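Local coordinates for PTS system, cellobiose-specific IIA component (Bacillus anthracis, PDB 3K1S), which probably accepts a phosphoryl group from HPr and passes it to the IIB component during phosphotransferase-coupled uptake of cellobiose, at residues A[72-75]-A[76-80]; A[99-102]-A[103-107]. One frame throughout, in Å; residues are numbered along the deposited sequence.

Interactions 1 and 2 mark the two ends of the long helix 76-108, the last of three helices in an all-alpha, spectrin repeat-like chain that assembles as a trimer. Interaction 1 caps the helix as it emerges from the loop after helix 38-67; interaction 2 holds its later turns. Their centres lie about 40 Å apart, on opposite sides of the chain's centre, with nearest atoms about 23 Å apart. They do not touch; the helix links them, and both meet the third subunit. Ions lie near each: a magnesium about 4 Å from the side chain of Ile79 and a sodium about 4 Å from that of Thr72 in interaction 1, and a sodium bound by Tyr102 in interaction 2.

Interaction 1: A[72-75]-A[76-80]; sequences TEIS and VLLIH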
ATOM      1  N   THR A  72      18.517  -9.629 -12.605  1.00 46.15           N
ATOM      2  CA  THR A  72      17.983  -8.314 -12.939  1.00 44.32           C
ATOM      3  C   THR A  72      18.801  -7.229 -12.260  1.00 43.17           C
ATOM      4  O   THR A  72      19.272  -7.403 -11.135  1.00 41.83           O
ATOM      5  CB  THR A  72      16.493  -8.189 -12.534  1.00 44.42           C
ATOM      6  OG1 THR A  72      15.673  -8.783 -13.548  1.00 45.04           O
ATOM      7  CG2 THR A  72      16.083  -6.728 -12.366  1.00 43.11           C
ATOM      8  N   GLU A  73      18.972  -6.111 -12.961  1.00 43.66           N
ATOM      9  CA  GLU A  73      19.627  -4.937 -12.401  1.00 43.50           C
ATOM     10  C   GLU A  73      18.640  -4.232 -11.471  1.00 39.88           C
ATOM     11  O   GLU A  73      17.571  -3.796 -11.903  1.00 37.86           O
ATOM     12  CB  GLU A  73      20.092  -3.995 -13.519  1.00 45.43           C
ATOM     13  CG  GLU A  73      20.827  -2.729 -13.048  1.00 54.28           C
ATOM     14  CD  GLU A  73      22.255  -2.993 -12.578  1.00 67.35           C
ATOM     15  OE1 GLU A  73      22.800  -4.081 -12.871  1.00 72.08           O
ATOM     16  OE2 GLU A  73      22.838  -2.103 -11.915  1.00 72.36           O
ATOM     17  N   ILE A  74      18.996  -4.150 -10.193  1.00 37.05           N
ATOM     18  CA  ILE A  74      18.153  -3.491  -9.198  1.00 33.32           C
ATOM     19  C   ILE A  74      18.440  -1.994  -9.189  1.00 29.82           C
ATOM     20  O   ILE A  74      19.591  -1.568  -9.069  1.00 33.29           O
ATOM     21  CB  ILE A  74      18.335  -4.096  -7.779  1.00 33.31           C
ATOM     22  CG1 ILE A  74      18.205  -5.632  -7.807  1.00 35.47           C
ATOM     23  CG2 ILE A  74      17.351  -3.473  -6.790  1.00 32.78           C
ATOM     24  CD1 ILE A  74      16.826  -6.181  -8.225  1.00 28.05           C
ATOM     25  N   SER A  75      17.382  -1.204  -9.333  1.00 25.64           N
ATOM     26  CA  SER A  75      17.493   0.251  -9.361  1.00 24.02           C
ATOM     27  C   SER A  75      16.358   0.859  -8.546  1.00 22.93           C
ATOM     28  O   SER A  75      15.379   0.178  -8.236  1.00 22.10           O
ATOM     29  CB  SER A  75      17.441   0.766 -10.804  1.00 24.26           C
ATOM     30  OG  SER A  75      16.165   0.519 -11.394  1.00 21.70           O
ATOM     31  N   VAL A  76      16.496   2.135  -8.191  1.00 21.97           N
ATOM     32  CA  VAL A  76      15.408   2.858  -7.540  1.00 21.47           C
ATOM     33  C   VAL A  76      14.115   2.750  -8.365  1.00 20.96           C
ATOM     34  O   VAL A  76      13.050   2.469  -7.808  1.00 22.49           O
ATOM     35  CB  VAL A  76      15.771   4.336  -7.276  1.00 22.30           C
ATOM     36  CG1 VAL A  76      14.558   5.105  -6.801  1.00 21.32           C
ATOM     37  CG2 VAL A  76      16.913   4.443  -6.241  1.00 22.62           C
ATOM     38  N   LEU A  77      14.212   2.944  -9.680  1.00 20.64           N
ATOM     39  CA  LEU A  77      13.019   2.933 -10.537  1.00 21.54           C
ATOM     40  C   LEU A  77      12.308   1.576 -10.520  1.00 19.77           C
ATOM     41  O   LEU A  77      11.090   1.525 -10.417  1.00 21.22           O
ATOM     42  CB  LEU A  77      13.318   3.392 -11.981  1.00 20.19           C
ATOM     43  CG  LEU A  77      12.075   3.804 -12.799  1.00 22.22           C
ATOM     44  CD1 LEU A  77      11.390   5.033 -12.203  1.00 21.54           C
ATOM     45  CD2 LEU A  77      12.388   4.037 -14.279  1.00 19.97           C
ATOM     46  N   LEU A  78      13.072   0.489 -10.599  1.00 20.16           N
ATOM     47  CA  LEU A  78      12.499  -0.855 -10.515  1.00 22.41           C
ATOM     48  C   LEU A  78      11.782  -1.088  -9.182  1.00 20.82           C
ATOM     49  O   LEU A  78      10.693  -1.657  -9.157  1.00 21.23           O
ATOM     50  CB  LEU A  78      13.565  -1.927 -10.753  1.00 22.77           C
ATOM     51  CG  LEU A  78      13.173  -3.403 -10.598  1.00 27.81           C
ATOM     52  CD1 LEU A  78      12.054  -3.800 -11.546  1.00 24.82           C
ATOM     53  CD2 LEU A  78      14.390  -4.288 -10.813  1.00 30.33           C
ATOM     54  N   ILE A  79      12.392  -0.639  -8.088  1.00 21.45           N
ATOM     55  CA  ILE A  79      11.792  -0.771  -6.760  1.00 20.47           C
ATOM     56  C   ILE A  79      10.508   0.037  -6.706  1.00 20.30           C
ATOM     57  O   ILE A  79       9.475  -0.445  -6.224  1.00 23.65           O
ATOM     58  CB  ILE A  79      12.747  -0.301  -5.637  1.00 21.51           C
ATOM     59  CG1 ILE A  79      13.996  -1.185  -5.595  1.00 21.30           C
ATOM     60  CG2 ILE A  79      12.016  -0.300  -4.285  1.00 20.69           C
ATOM     61  CD1 ILE A  79      15.157  -0.598  -4.816  1.00 25.50           C
ATOM     62  N   HIS A  80      10.582   1.262  -7.220  1.00 20.36           N
ATOM     63  CA  HIS A  80       9.429   2.154  -7.322  1.00 20.46           C
ATOM     64  C   HIS A  80       8.322   1.525  -8.173  1.00 21.61           C
ATOM     65  O   HIS A  80       7.146   1.566  -7.804  1.00 21.65           O
ATOM     66  CB  HIS A  80       9.882   3.485  -7.920  1.00 19.81           C
ATOM     67  CG  HIS A  80       8.884   4.593  -7.788  1.00 21.67           C
ATOM     68  ND1 HIS A  80       8.406   5.028  -6.569  1.00 22.30           N
ATOM     69  CD2 HIS A  80       8.310   5.387  -8.722  1.00 18.75           C
ATOM     70  CE1 HIS A  80       7.569   6.031  -6.758  1.00 19.00           C
ATOM     71  NE2 HIS A  80       7.495   6.271  -8.056  1.00 21.16           N
TER
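Ser75 ends the extended approach of residues 72-75, and from Val76 onward the backbone is helical, with Ile79 N bonding to Ser75 O at 3.1 Å as the first turn closes. Ser75 is the N-cap: with chi1 at 66° its hydroxyl sits between its own N and carbonyl carbon and accepts from Leu78 N, OG to N 3.2 Å, in a nearly straight bond (167°). A short hydroxyl side chain suits this place because it can fold back onto the helix end. On either side of the cap, Ile74 and Ile79 meet at about a right angle, Ile74 CG2 to Ile79 CD1 4.1 Å, forming a hydrophobic staple. Leu78 reaches back toward the loop, its CD2 4.0 Å from Ile74 CD1 and pressed tightly against Thr72 CG2 at 3.4 Å; Leu62 of helix 38-67 lies against both Thr72 and Leu78. Glu66 of the second subunit takes the N-H groups of Val76 and Leu77, one on each carboxylate oxygen. The first three amides of the helix are thus all satisfied, two of them by another chain, and that carboxylate would be favoured by the positive end of the helix dipole.

Interaction 2: A[99-102]-A[103-107]; sequences IDLY and KKLEA. With NA (sodium ion), chain J.
Lys103 turns back along the helix alongside Ile99 because its CG stands anti to the carbonyl carbon (chi1 -78°) and the rest of the chain is extended. The two side chains point the same way, with Lys103 CE 4.1 Å from Ile99 CG2; the methylenes are matched to an aliphatic neighbour while the ammonium travels on to polar partners. NZ forms a salt bridge with Asp42 of helix 38-67 and also donates to a water, which in turn donates to Asp100 OD1 at 2.8 Å. The carboxylate and ammonium of Asp100 and Lys103 are therefore joined through water, OD1 and NZ being 4.6 Å apart, and the other oxygen, OD2, is held by Lys34 of the third subunit.

Tyr102, beside them, packs on Met38 as Lys103 does. With chi1 near -83° its ring leans back beside its own N, and Tyr102 OH binds a sodium ion at 2.2 Å, the metal lying at the ring edge and in its plane; Glu97 O of the second subunit is a further ligand. The other face belongs to the leucines. Leu105 CG sits off the oxygen end of the Leu101 carbonyl, a tight 3.1 Å from Leu101 O, and 4.4 Å from Leu101 CD1. Leu101 meets Leu101 of both other subunits, and Leu105 meets Leu105 of the third, so branched aliphatic residues fill the helix face turned to the centre of the trimer. Backbone i to i+4 bonds, such as Lys103 N to Ile99 O at 3.0 Å, continue through the segment as in a regular alpha-helix.

Asp42 thus ties Lys103 within the chain, while Lys34 of the third subunit and the sodium shared with Glu97 of the second tie the helix across subunits; the nearby ammonium groups would probably favour the charged carboxylate of Asp100.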
ATOM      1  N   ILE A  99     -16.670   1.521  -2.488  1.00 26.29           N
ATOM      2  CA  ILE A  99     -17.809   1.487  -3.396  1.00 28.28           C
ATOM      3  C   ILE A  99     -18.986   0.733  -2.774  1.00 29.95           C
ATOM      4  O   ILE A  99     -20.129   1.195  -2.840  1.00 28.83           O
ATOM      5  CB  ILE A  99     -17.413   0.891  -4.767  1.00 30.41           C
ATOM      6  CG1 ILE A  99     -16.325   1.760  -5.417  1.00 30.62           C
ATOM      7  CG2 ILE A  99     -18.634   0.770  -5.681  1.00 26.61           C
ATOM      8  CD1 ILE A  99     -15.533   1.067  -6.502  1.00 30.41           C
ATOM      9  N   ASP A 100     -18.701  -0.414  -2.154  1.00 30.02           N
ATOM     10  CA  ASP A 100     -19.748  -1.207  -1.506  1.00 32.98           C
ATOM     11  C   ASP A 100     -20.363  -0.443  -0.349  1.00 33.82           C
ATOM     12  O   ASP A 100     -21.577  -0.490  -0.140  1.00 36.55           O
ATOM     13  CB  ASP A 100     -19.217  -2.565  -1.037  1.00 33.88           C
ATOM     14  CG  ASP A 100     -19.663  -3.709  -1.934  1.00 44.28           C
ATOM     15  OD1 ASP A 100     -20.216  -3.448  -3.027  1.00 52.56           O
ATOM     16  OD2 ASP A 100     -19.473  -4.880  -1.541  1.00 54.09           O
ATOM     17  N   LEU A 101     -19.522   0.280   0.382  1.00 32.71           N
ATOM     18  CA  LEU A 101     -19.971   1.090   1.501  1.00 32.62           C
ATOM     19  C   LEU A 101     -20.869   2.235   1.030  1.00 32.45           C
ATOM     20  O   LEU A 101     -21.854   2.565   1.691  1.00 36.26           O
ATOM     21  CB  LEU A 101     -18.771   1.605   2.310  1.00 32.56           C
ATOM     22  CG  LEU A 101     -19.014   2.458   3.560  1.00 34.55           C
ATOM     23  CD1 LEU A 101     -20.018   1.815   4.508  1.00 42.77           C
ATOM     24  CD2 LEU A 101     -17.695   2.709   4.275  1.00 44.70           C
ATOM     25  N   TYR A 102     -20.542   2.833  -0.110  1.00 31.43           N
ATOM     26  CA  TYR A 102     -21.409   3.870  -0.684  1.00 33.15           C
ATOM     27  C   TYR A 102     -22.746   3.325  -1.178  1.00 33.93           C
ATOM     28  O   TYR A 102     -23.766   4.014  -1.086  1.00 35.04           O
ATOM     29  CB  TYR A 102     -20.699   4.665  -1.785  1.00 31.86           C
ATOM     30  CG  TYR A 102     -19.825   5.771  -1.239  1.00 32.53           C
ATOM     31  CD1 TYR A 102     -20.392   6.905  -0.663  1.00 36.39           C
ATOM     32  CD2 TYR A 102     -18.433   5.681  -1.289  1.00 31.60           C
ATOM     33  CE1 TYR A 102     -19.599   7.925  -0.151  1.00 37.62           C
ATOM     34  CE2 TYR A 102     -17.628   6.700  -0.776  1.00 28.38           C
ATOM     35  CZ  TYR A 102     -18.223   7.816  -0.208  1.00 30.30           C
ATOM     36  OH  TYR A 102     -17.451   8.836   0.302  1.00 41.65           O
ATOM     37  N   LYS A 103     -22.742   2.095  -1.692  1.00 34.20           N
ATOM     38  CA  LYS A 103     -23.984   1.425  -2.096  1.00 38.09           C
ATOM     39  C   LYS A 103     -24.887   1.148  -0.899  1.00 41.65           C
ATOM     40  O   LYS A 103     -26.107   1.304  -0.992  1.00 44.92           O
ATOM     41  CB  LYS A 103     -23.708   0.138  -2.877  1.00 35.81           C
ATOM     42  CG  LYS A 103     -23.304   0.388  -4.323  1.00 34.31           C
ATOM     43  CD  LYS A 103     -22.867  -0.881  -5.032  1.00 33.93           C
ATOM     44  CE  LYS A 103     -22.416  -0.555  -6.447  1.00 35.15           C
ATOM     45  NZ  LYS A 103     -21.595  -1.632  -7.062  1.00 35.01           N
ATOM     46  N   LYS A 104     -24.285   0.751   0.221  1.00 44.40           N
ATOM     47  CA  LYS A 104     -25.038   0.485   1.450  1.00 48.83           C
ATOM     48  C   LYS A 104     -25.667   1.763   1.996  1.00 51.41           C
ATOM     49  O   LYS A 104     -26.811   1.754   2.449  1.00 51.78           O
ATOM     50  CB  LYS A 104     -24.151  -0.156   2.522  1.00 48.58           C
ATOM     51  CG  LYS A 104     -24.941  -0.797   3.659  1.00 49.24           C
ATOM     52  CD  LYS A 104     -24.149  -0.856   4.958  1.00 46.58           C
ATOM     53  CE  LYS A 104     -24.707  -1.912   5.914  1.00 47.70           C
ATOM     54  NZ  LYS A 104     -26.183  -1.803   6.140  1.00 46.06           N
ATOM     55  N   LEU A 105     -24.909   2.858   1.948  1.00 53.38           N
ATOM     56  CA  LEU A 105     -25.384   4.145   2.448  1.00 57.08           C
ATOM     57  C   LEU A 105     -26.545   4.704   1.621  1.00 61.20           C
ATOM     58  O   LEU A 105     -27.384   5.436   2.146  1.00 63.23           O
ATOM     59  CB  LEU A 105     -24.236   5.149   2.535  1.00 55.08           C
ATOM     60  CG  LEU A 105     -23.089   4.797   3.490  1.00 54.09           C
ATOM     61  CD1 LEU A 105     -21.978   5.830   3.400  1.00 52.06           C
ATOM     62  CD2 LEU A 105     -23.574   4.658   4.932  1.00 54.97           C
ATOM     63  N   GLU A 106     -26.559   4.399   0.335  1.00 64.78           N
ATOM     64  CA  GLU A 106     -27.683   4.682  -0.527  1.00 70.56           C
ATOM     65  C   GLU A 106     -28.888   3.817  -0.206  1.00 74.43           C
ATOM     66  O   GLU A 106     -30.014   4.266  -0.243  1.00 76.94           O
ATOM     67  CB  GLU A 106     -27.306   4.518  -1.986  1.00 70.28           C
ATOM     68  CG  GLU A 106     -26.409   5.596  -2.479  1.00 75.26           C
ATOM     69  CD  GLU A 106     -26.747   6.025  -3.869  1.00 82.03           C
ATOM     70  OE1 GLU A 106     -27.262   5.191  -4.637  1.00 83.52           O
ATOM     71  OE2 GLU A 106     -26.504   7.200  -4.194  1.00 84.42           O
ATOM     72  N   ALA A 107     -28.626   2.558   0.086  1.00 77.27           N
ATOM     73  CA  ALA A 107     -29.664   1.575   0.380  1.00 81.75           C
ATOM     74  C   ALA A 107     -30.475   1.954   1.620  1.00 86.56           C
ATOM     75  O   ALA A 107     -31.634   1.553   1.756  1.00 88.33           O
ATOM     76  CB  ALA A 107     -29.047   0.193   0.547  1.00 80.33           C
TER
HETATM   77 NA    NA J 107     -15.388   8.708   0.988  1.00 48.21          NA
HETATM   78  O   HOH W   1     -19.926  -3.019  -5.743  1.00 39.47           O